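Local structure of putative alpha-L-fucosidase (3GZA) at residues I179-G184 with C206-N211; D213-R218 with P238-K243. The protein probably acts as an alpha-L-fucosidase, hydrolysing terminal alpha-linked L-fucose from glycans. All blocks are in the same frame, centred on the assembly; numbering follows the deposited sequence. Where two conformers were deposited one is given.

Contact 1. Residues I179-G184 with C206-N211. With EPE (4-(2-hydroxyethyl)-1-piperazine ethanesulfonic acid), chain C.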
loop_
_atom_site.group_PDB
_atom_site.type_symbol
_atom_site.label_atom_id
_atom_site.label_comp_id
_atom_site.label_asym_id
_atom_site.label_seq_id
_atom_site.Cartn_x
_atom_site.Cartn_y
_atom_site.Cartn_z
ATOM N N ILE A 179 -16.560 -18.029 2.527
ATOM C CA ILE A 179 -15.525 -17.140 1.983
ATOM C C ILE A 179 -15.883 -17.108 0.498
ATOM O O ILE A 179 -15.946 -18.165 -0.137
ATOM C CB ILE A 179 -14.076 -17.597 2.132
ATOM C CG1 ILE A 179 -13.626 -17.517 3.609
ATOM C CG2 ILE A 179 -13.162 -16.761 1.201
ATOM C CD1 ILE A 179 -13.567 -16.128 4.243
ATOM N N TRP A 180 -16.148 -15.905 -0.013
ATOM C CA TRP A 180 -16.537 -15.646 -1.387
ATOM C C TRP A 180 -15.462 -14.804 -2.032
ATOM O O TRP A 180 -15.228 -13.673 -1.637
ATOM C CB TRP A 180 -17.837 -14.852 -1.398
ATOM C CG TRP A 180 -18.468 -14.462 -2.727
ATOM C CD1 TRP A 180 -17.892 -14.459 -3.979
ATOM C CD2 TRP A 180 -19.788 -13.930 -2.905
ATOM N NE1 TRP A 180 -18.781 -14.027 -4.913
ATOM C CE2 TRP A 180 -19.956 -13.686 -4.284
ATOM C CE3 TRP A 180 -20.851 -13.662 -2.031
ATOM C CZ2 TRP A 180 -21.124 -13.168 -4.805
ATOM C CZ3 TRP A 180 -22.021 -13.149 -2.559
ATOM C CH2 TRP A 180 -22.130 -12.856 -3.920
ATOM N N PHE A 181 -14.813 -15.352 -3.036
ATOM C CA PHE A 181 -13.809 -14.626 -3.791
ATOM C C PHE A 181 -14.431 -14.034 -5.038
ATOM O O PHE A 181 -15.172 -14.739 -5.755
ATOM C CB PHE A 181 -12.689 -15.552 -4.191
ATOM C CG PHE A 181 -11.878 -16.048 -3.025
ATOM C CD1 PHE A 181 -10.875 -15.257 -2.522
ATOM C CD2 PHE A 181 -12.044 -17.314 -2.508
ATOM C CE1 PHE A 181 -10.077 -15.689 -1.457
ATOM C CE2 PHE A 181 -11.259 -17.735 -1.398
ATOM C CZ PHE A 181 -10.289 -16.901 -0.898
ATOM N N ASP A 182 -14.134 -12.755 -5.312
ATOM C CA ASP A 182 -14.636 -12.054 -6.518
ATOM C C ASP A 182 -14.198 -12.737 -7.785
ATOM O O ASP A 182 -13.062 -12.605 -8.190
ATOM C CB ASP A 182 -14.113 -10.593 -6.479
ATOM C CG ASP A 182 -14.448 -9.804 -7.702
ATOM O OD1 ASP A 182 -15.387 -10.200 -8.456
ATOM O OD2 ASP A 182 -13.776 -8.753 -7.890
ATOM N N GLY A 183 -15.125 -13.393 -8.453
ATOM C CA GLY A 183 -14.749 -14.158 -9.622
ATOM C C GLY A 183 -13.903 -15.371 -9.336
ATOM O O GLY A 183 -13.258 -15.893 -10.238
ATOM N N GLY A 184 -13.917 -15.834 -8.088
ATOM C CA GLY A 184 -13.152 -16.989 -7.623
ATOM C C GLY A 184 -11.704 -16.607 -7.324
ATOM O O GLY A 184 -11.327 -15.453 -7.419
ATOM N N CYS A 206 -16.726 -23.849 6.791
ATOM C CA CYS A 206 -17.016 -22.691 5.970
ATOM C C CYS A 206 -17.172 -23.042 4.504
ATOM O O CYS A 206 -16.395 -23.805 3.962
ATOM C CB CYS A 206 -15.902 -21.641 6.166
ATOM S SG CYS A 206 -16.047 -20.110 5.231
ATOM N N LEU A 207 -18.185 -22.491 3.845
ATOM C CA LEU A 207 -18.368 -22.728 2.414
ATOM C C LEU A 207 -17.255 -22.039 1.679
ATOM O O LEU A 207 -17.010 -20.850 1.883
ATOM C CB LEU A 207 -19.720 -22.213 1.927
ATOM C CG LEU A 207 -20.962 -22.867 2.549
ATOM C CD1 LEU A 207 -22.225 -21.901 2.513
ATOM C CD2 LEU A 207 -21.237 -24.269 1.946
ATOM N N PHE A 208 -16.603 -22.779 0.809
ATOM C CA PHE A 208 -15.465 -22.281 0.013
ATOM C C PHE A 208 -16.004 -21.956 -1.395
ATOM O O PHE A 208 -16.447 -22.859 -2.135
ATOM C CB PHE A 208 -14.370 -23.327 -0.067
ATOM C CG PHE A 208 -13.178 -22.893 -0.868
ATOM C CD1 PHE A 208 -12.152 -22.142 -0.290
ATOM C CD2 PHE A 208 -13.085 -23.214 -2.226
ATOM C CE1 PHE A 208 -11.075 -21.738 -1.037
ATOM C CE2 PHE A 208 -12.012 -22.804 -2.965
ATOM C CZ PHE A 208 -11.003 -22.084 -2.389
ATOM N N TYR A 209 -16.006 -20.665 -1.759
ATOM C CA TYR A 209 -16.550 -20.233 -3.030
ATOM C C TYR A 209 -15.605 -19.198 -3.612
ATOM O O TYR A 209 -15.723 -18.001 -3.277
ATOM C CB TYR A 209 -17.977 -19.723 -2.814
ATOM C CG TYR A 209 -18.612 -19.249 -4.063
ATOM C CD1 TYR A 209 -19.042 -20.137 -5.026
ATOM C CD2 TYR A 209 -18.801 -17.901 -4.294
ATOM C CE1 TYR A 209 -19.597 -19.693 -6.201
ATOM C CE2 TYR A 209 -19.334 -17.451 -5.519
ATOM C CZ TYR A 209 -19.709 -18.358 -6.452
ATOM O OH TYR A 209 -20.220 -18.025 -7.680
ATOM N N HIS A 210 -14.698 -19.543 -4.526
ATOM C CA HIS A 210 -14.496 -20.811 -5.201
ATOM C C HIS A 210 -13.186 -20.671 -5.957
ATOM O O HIS A 210 -12.633 -19.587 -6.039
ATOM C CB HIS A 210 -15.622 -21.082 -6.226
ATOM C CG HIS A 210 -15.834 -19.973 -7.189
ATOM N ND1 HIS A 210 -15.436 -20.034 -8.503
ATOM C CD2 HIS A 210 -16.436 -18.762 -7.030
ATOM C CE1 HIS A 210 -15.773 -18.906 -9.110
ATOM N NE2 HIS A 210 -16.412 -18.131 -8.251
ATOM N N ASN A 211 -12.673 -21.775 -6.479
ATOM C CA ASN A 211 -11.513 -21.715 -7.364
ATOM C C ASN A 211 -11.595 -22.835 -8.404
ATOM O O ASN A 211 -12.624 -23.508 -8.520
ATOM C CB ASN A 211 -10.196 -21.660 -6.604
ATOM C CG ASN A 211 -9.791 -22.984 -6.006
ATOM O OD1 ASN A 211 -10.524 -23.978 -6.089
ATOM N ND2 ASN A 211 -8.628 -22.993 -5.351
HETATM N N1 EPE C . -19.552 -12.581 -12.030
HETATM C C2 EPE C . -19.755 -11.186 -11.609
HETATM C C3 EPE C . -20.143 -10.470 -12.911
HETATM N N4 EPE C . -21.416 -10.985 -13.401
HETATM C C5 EPE C . -21.191 -12.333 -13.818
HETATM C C6 EPE C . -20.781 -13.132 -12.547
HETATM C C7 EPE C . -21.919 -10.046 -14.406
HETATM C C8 EPE C . -23.107 -10.424 -15.259
HETATM O O8 EPE C . -24.290 -10.628 -14.521
HETATM C C9 EPE C . -18.756 -13.366 -11.060
HETATM C C10 EPE C . -19.640 -13.804 -9.944
HETATM S S EPE C . -18.773 -14.703 -8.619
HETATM O O1S EPE C . -19.918 -15.271 -7.947
HETATM O O2S EPE C . -18.035 -13.754 -7.810
HETATM O O3S EPE C . -17.923 -15.777 -9.205
#

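Contact 2. Residues D213-R218 with P238-K243. With EDO (1,2-ethanediol), chain F.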
loop_
_atom_site.group_PDB
_atom_site.type_symbol
_atom_site.label_atom_id
_atom_site.label_comp_id
_atom_site.label_asym_id
_atom_site.label_seq_id
_atom_site.Cartn_x
_atom_site.Cartn_y
_atom_site.Cartn_z
ATOM N N ASP A 213 -10.449 -25.699 -8.472
ATOM C CA ASP A 213 -10.520 -27.052 -7.888
ATOM C C ASP A 213 -11.829 -27.326 -7.171
ATOM O O ASP A 213 -12.246 -28.489 -7.073
ATOM C CB ASP A 213 -9.408 -27.245 -6.856
ATOM C CG ASP A 213 -8.038 -27.220 -7.461
ATOM O OD1 ASP A 213 -7.868 -27.658 -8.626
ATOM O OD2 ASP A 213 -7.086 -26.731 -6.789
ATOM N N ARG A 214 -12.451 -26.283 -6.658
ATOM C CA ARG A 214 -13.592 -26.426 -5.779
ATOM C C ARG A 214 -14.528 -25.248 -5.697
ATOM O O ARG A 214 -14.095 -24.101 -5.576
ATOM C CB ARG A 214 -13.026 -26.681 -4.362
ATOM C CG ARG A 214 -14.077 -26.855 -3.292
ATOM C CD ARG A 214 -13.439 -27.045 -1.960
ATOM N NE ARG A 214 -14.343 -26.897 -0.825
ATOM C CZ ARG A 214 -13.942 -26.932 0.441
ATOM N NH1 ARG A 214 -12.688 -27.207 0.760
ATOM N NH2 ARG A 214 -14.809 -26.761 1.422
ATOM N N ALA A 215 -15.831 -25.536 -5.705
ATOM C CA ALA A 215 -16.887 -24.567 -5.428
ATOM C C ALA A 215 -17.922 -25.312 -4.581
ATOM O O ALA A 215 -18.389 -26.382 -4.968
ATOM C CB ALA A 215 -17.548 -24.079 -6.676
ATOM N N ASP A 216 -18.213 -24.747 -3.409
ATOM C CA ASP A 216 -19.230 -25.345 -2.541
ATOM C C ASP A 216 -20.666 -24.977 -2.904
ATOM O O ASP A 216 -21.618 -25.568 -2.371
ATOM C CB ASP A 216 -18.929 -25.069 -1.090
ATOM C CG ASP A 216 -17.735 -25.834 -0.575
ATOM O OD1 ASP A 216 -17.217 -26.773 -1.226
ATOM O OD2 ASP A 216 -17.346 -25.529 0.591
ATOM N N PHE A 217 -20.813 -24.058 -3.843
ATOM C CA PHE A 217 -22.072 -23.743 -4.483
ATOM C C PHE A 217 -21.697 -23.075 -5.793
ATOM O O PHE A 217 -20.502 -22.799 -6.005
ATOM C CB PHE A 217 -23.012 -22.925 -3.587
ATOM C CG PHE A 217 -22.457 -21.631 -3.117
ATOM C CD1 PHE A 217 -22.502 -20.555 -3.926
ATOM C CD2 PHE A 217 -21.918 -21.503 -1.833
ATOM C CE1 PHE A 217 -22.019 -19.384 -3.530
ATOM C CE2 PHE A 217 -21.442 -20.332 -1.414
ATOM C CZ PHE A 217 -21.515 -19.256 -2.242
ATOM N N ARG A 218 -22.660 -22.852 -6.682
ATOM C CA ARG A 218 -22.371 -22.272 -7.995
ATOM C C ARG A 218 -23.229 -21.052 -8.207
ATOM O O ARG A 218 -24.378 -21.049 -7.804
ATOM C CB ARG A 218 -22.652 -23.245 -9.155
ATOM C CG ARG A 218 -24.129 -23.676 -9.281
ATOM C CD ARG A 218 -24.306 -24.740 -10.322
ATOM N NE ARG A 218 -25.717 -24.778 -10.719
ATOM C CZ ARG A 218 -26.647 -25.594 -10.224
ATOM N NH1 ARG A 218 -26.329 -26.580 -9.370
ATOM N NH2 ARG A 218 -27.895 -25.469 -10.648
ATOM N N PRO A 238 -16.659 -30.868 -9.465
ATOM C CA PRO A 238 -16.748 -30.278 -8.131
ATOM C C PRO A 238 -16.471 -28.791 -8.037
ATOM O O PRO A 238 -16.155 -28.294 -6.969
ATOM C CB PRO A 238 -15.748 -31.124 -7.322
ATOM C CG PRO A 238 -14.760 -31.459 -8.239
ATOM C CD PRO A 238 -15.440 -31.682 -9.602
ATOM N N CYS A 239 -16.656 -28.088 -9.139
ATOM C CA CYS A 239 -16.405 -26.664 -9.212
ATOM C C CYS A 239 -17.301 -26.080 -10.288
ATOM O O CYS A 239 -18.024 -26.809 -10.957
ATOM C CB CYS A 239 -14.950 -26.387 -9.487
ATOM S SG CYS A 239 -14.441 -26.876 -11.044
ATOM N N SER A 240 -17.261 -24.763 -10.418
ATOM C CA SER A 240 -18.042 -24.055 -11.430
ATOM C C SER A 240 -17.159 -23.448 -12.503
ATOM O O SER A 240 -17.651 -22.740 -13.392
ATOM C CB SER A 240 -18.885 -22.998 -10.746
ATOM O OG SER A 240 -18.073 -22.001 -10.134
ATOM N N HIS A 241 -15.873 -23.798 -12.495
ATOM C CA HIS A 241 -14.884 -23.206 -13.413
ATOM C C HIS A 241 -15.020 -23.645 -14.866
ATOM O O HIS A 241 -15.095 -24.862 -15.205
ATOM C CB HIS A 241 -13.461 -23.470 -12.896
ATOM C CG HIS A 241 -12.450 -22.479 -13.387
ATOM N ND1 HIS A 241 -12.004 -22.471 -14.692
ATOM C CD2 HIS A 241 -11.804 -21.462 -12.759
ATOM C CE1 HIS A 241 -11.135 -21.487 -14.846
ATOM N NE2 HIS A 241 -10.966 -20.885 -13.685
ATOM N N HIS A 242 -15.014 -22.650 -15.755
ATOM C CA HIS A 242 -15.214 -22.906 -17.177
ATOM C C HIS A 242 -14.163 -23.854 -17.786
ATOM O O HIS A 242 -14.421 -24.557 -18.775
ATOM C CB HIS A 242 -15.263 -21.603 -17.986
ATOM C CG HIS A 242 -13.936 -20.935 -18.134
ATOM N ND1 HIS A 242 -13.347 -20.225 -17.111
ATOM C CD2 HIS A 242 -13.086 -20.853 -19.188
ATOM C CE1 HIS A 242 -12.187 -19.736 -17.524
ATOM N NE2 HIS A 242 -12.005 -20.102 -18.782
ATOM N N LYS A 243 -12.969 -23.885 -17.181
ATOM C CA LYS A 243 -11.901 -24.772 -17.623
ATOM C C LYS A 243 -12.025 -26.239 -17.204
ATOM O O LYS A 243 -11.275 -27.094 -17.686
ATOM C CB LYS A 243 -10.537 -24.244 -17.147
ATOM C CG LYS A 243 -10.080 -22.998 -17.925
ATOM C CD LYS A 243 -8.606 -22.640 -17.617
HETATM C C1 EDO F . -14.411 -18.888 -12.812
HETATM O O1 EDO F . -14.799 -20.137 -12.228
HETATM C C2 EDO F . -14.187 -19.034 -14.314
HETATM O O2 EDO F . -15.257 -19.787 -14.896
#

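Contact 1. Residues I179-G184 with C206-N211
Trp-180 and Tyr-209 lie side by side on neighbouring parallel strands, joined through helix 196-202 in a beta-alpha-beta unit of the TIM-barrel glycosidase domain. The backbone beneath them is tightly laced. Ile-179 N donates to Leu-207 O at 2.9 Å, Tyr-209 N donates back to Ile-179 O, and Phe-181 N reaches Tyr-209 O at 2.8 Å. Ile-179 and Phe-208 turn to the face of the sheet away from Trp-180 and Tyr-209, and the rings of Phe-181 and Phe-208 touch through CE2 and CE1. This part is buried, with helix 148-171 lying against Ile-179 and Phe-181.

Each of the paired aromatics has CG anti to its backbone nitrogen (chi1 -179° in Trp-180), which carries both rings the same way. The edge of Tyr-209 meets the face of the five-membered ring of Trp-180 in a T-shaped stack, planes at 74°, with Trp-180 CD1 and Tyr-209 CD2 3.6 Å apart.

Beyond the strand ends the contact opens toward solvent, and a buffer molecule (EPE) inserts its sulfonate there. Trp-180 NE1 points in the indole plane at EPE O2S, 3.0 Å away, which Gly-183 N also grips; Tyr-209 OH donates to EPE O1S at 2.8 Å. With a leucine at Trp-180, O2S would keep Gly-183 N but lose the indole N-H, and the tyrosine edge, without a ring face to rest on, would probably be freer to turn. A type II turn from Phe-181 to Gly-184 brings the last glycine under His-210, whose preceding peptide is cis. Gly-184 CA sits 3.6 Å from the centroid of that imidazole in a CH-pi contact, while His-210 NE2 donates in the ring plane to EPE O3S at 3.0 Å.

Contact 2. Residues D213-R218 with P238-K243
Pro-238 O takes a hydrogen bond from Ala-215 N at 3.1 Å and, more weakly, a CA-H...O contact from Arg-214 CA at 3.4 Å. That one conventional bond between two irregular loops is flanked by packing: Cys-239 CB lies 3.8 Å from Arg-214 N, the methyl CB of Ala-215 rests 3.8 Å from Ser-240 N, and farther along Arg-218 CB meets Ser-240 CB at 4.1 Å.

Each loop is also braced from within. Arg-214 takes Asp-216 side-on in a salt bridge, NE to OD1 and NH2 to OD2. The NE bond to Asp-216 OD1 is 2.9 Å and nearly straight (171°) but comes from above the carboxylate plane, 35° out of it, whereas NH2 uses the syn lone pair of OD2. In the other loop, Lys-243 N donates to His-241 ND1 in the ring plane at 3.0 Å. A 1,2-ethanediol lies over a face of this imidazole and hydrogen-bonds to His-242.

The outer ends of the arginines tie the contact to the barrel. Arg-214 NH1 reaches Glu-196 and Asn-200 of helix 196-202, whereas the extended chain of Arg-218 runs to Val-266 O in strand 264-273 and Leu-255 O in helix 251-257.

How the contacts relate
Contacts 1 and 2 follow in series along the chain, their centres about 9 Å apart, and illustrate how the loop after a barrel strand can fold back on it: residues 213-218 return to strand 207-209 through Asp-216 and Phe-217. Asp-216 OD2 probably accepts a hydrogen bond from Phe-208 N at 2.9 Å, while the rings of Tyr-209 and Phe-217 stack. Contact 1 lines the pocket that holds the sulfonate of the buffer molecule, at the C-terminal strand ends, where TIM barrels carry their active sites; it is probably part of the active site. Contact 2 lies farther from the ligand: the side chain of Ser-240 is about 6 Å from the bound EPE. Glu-223, outside both contacts, is also hydrogen-bonded to EPE.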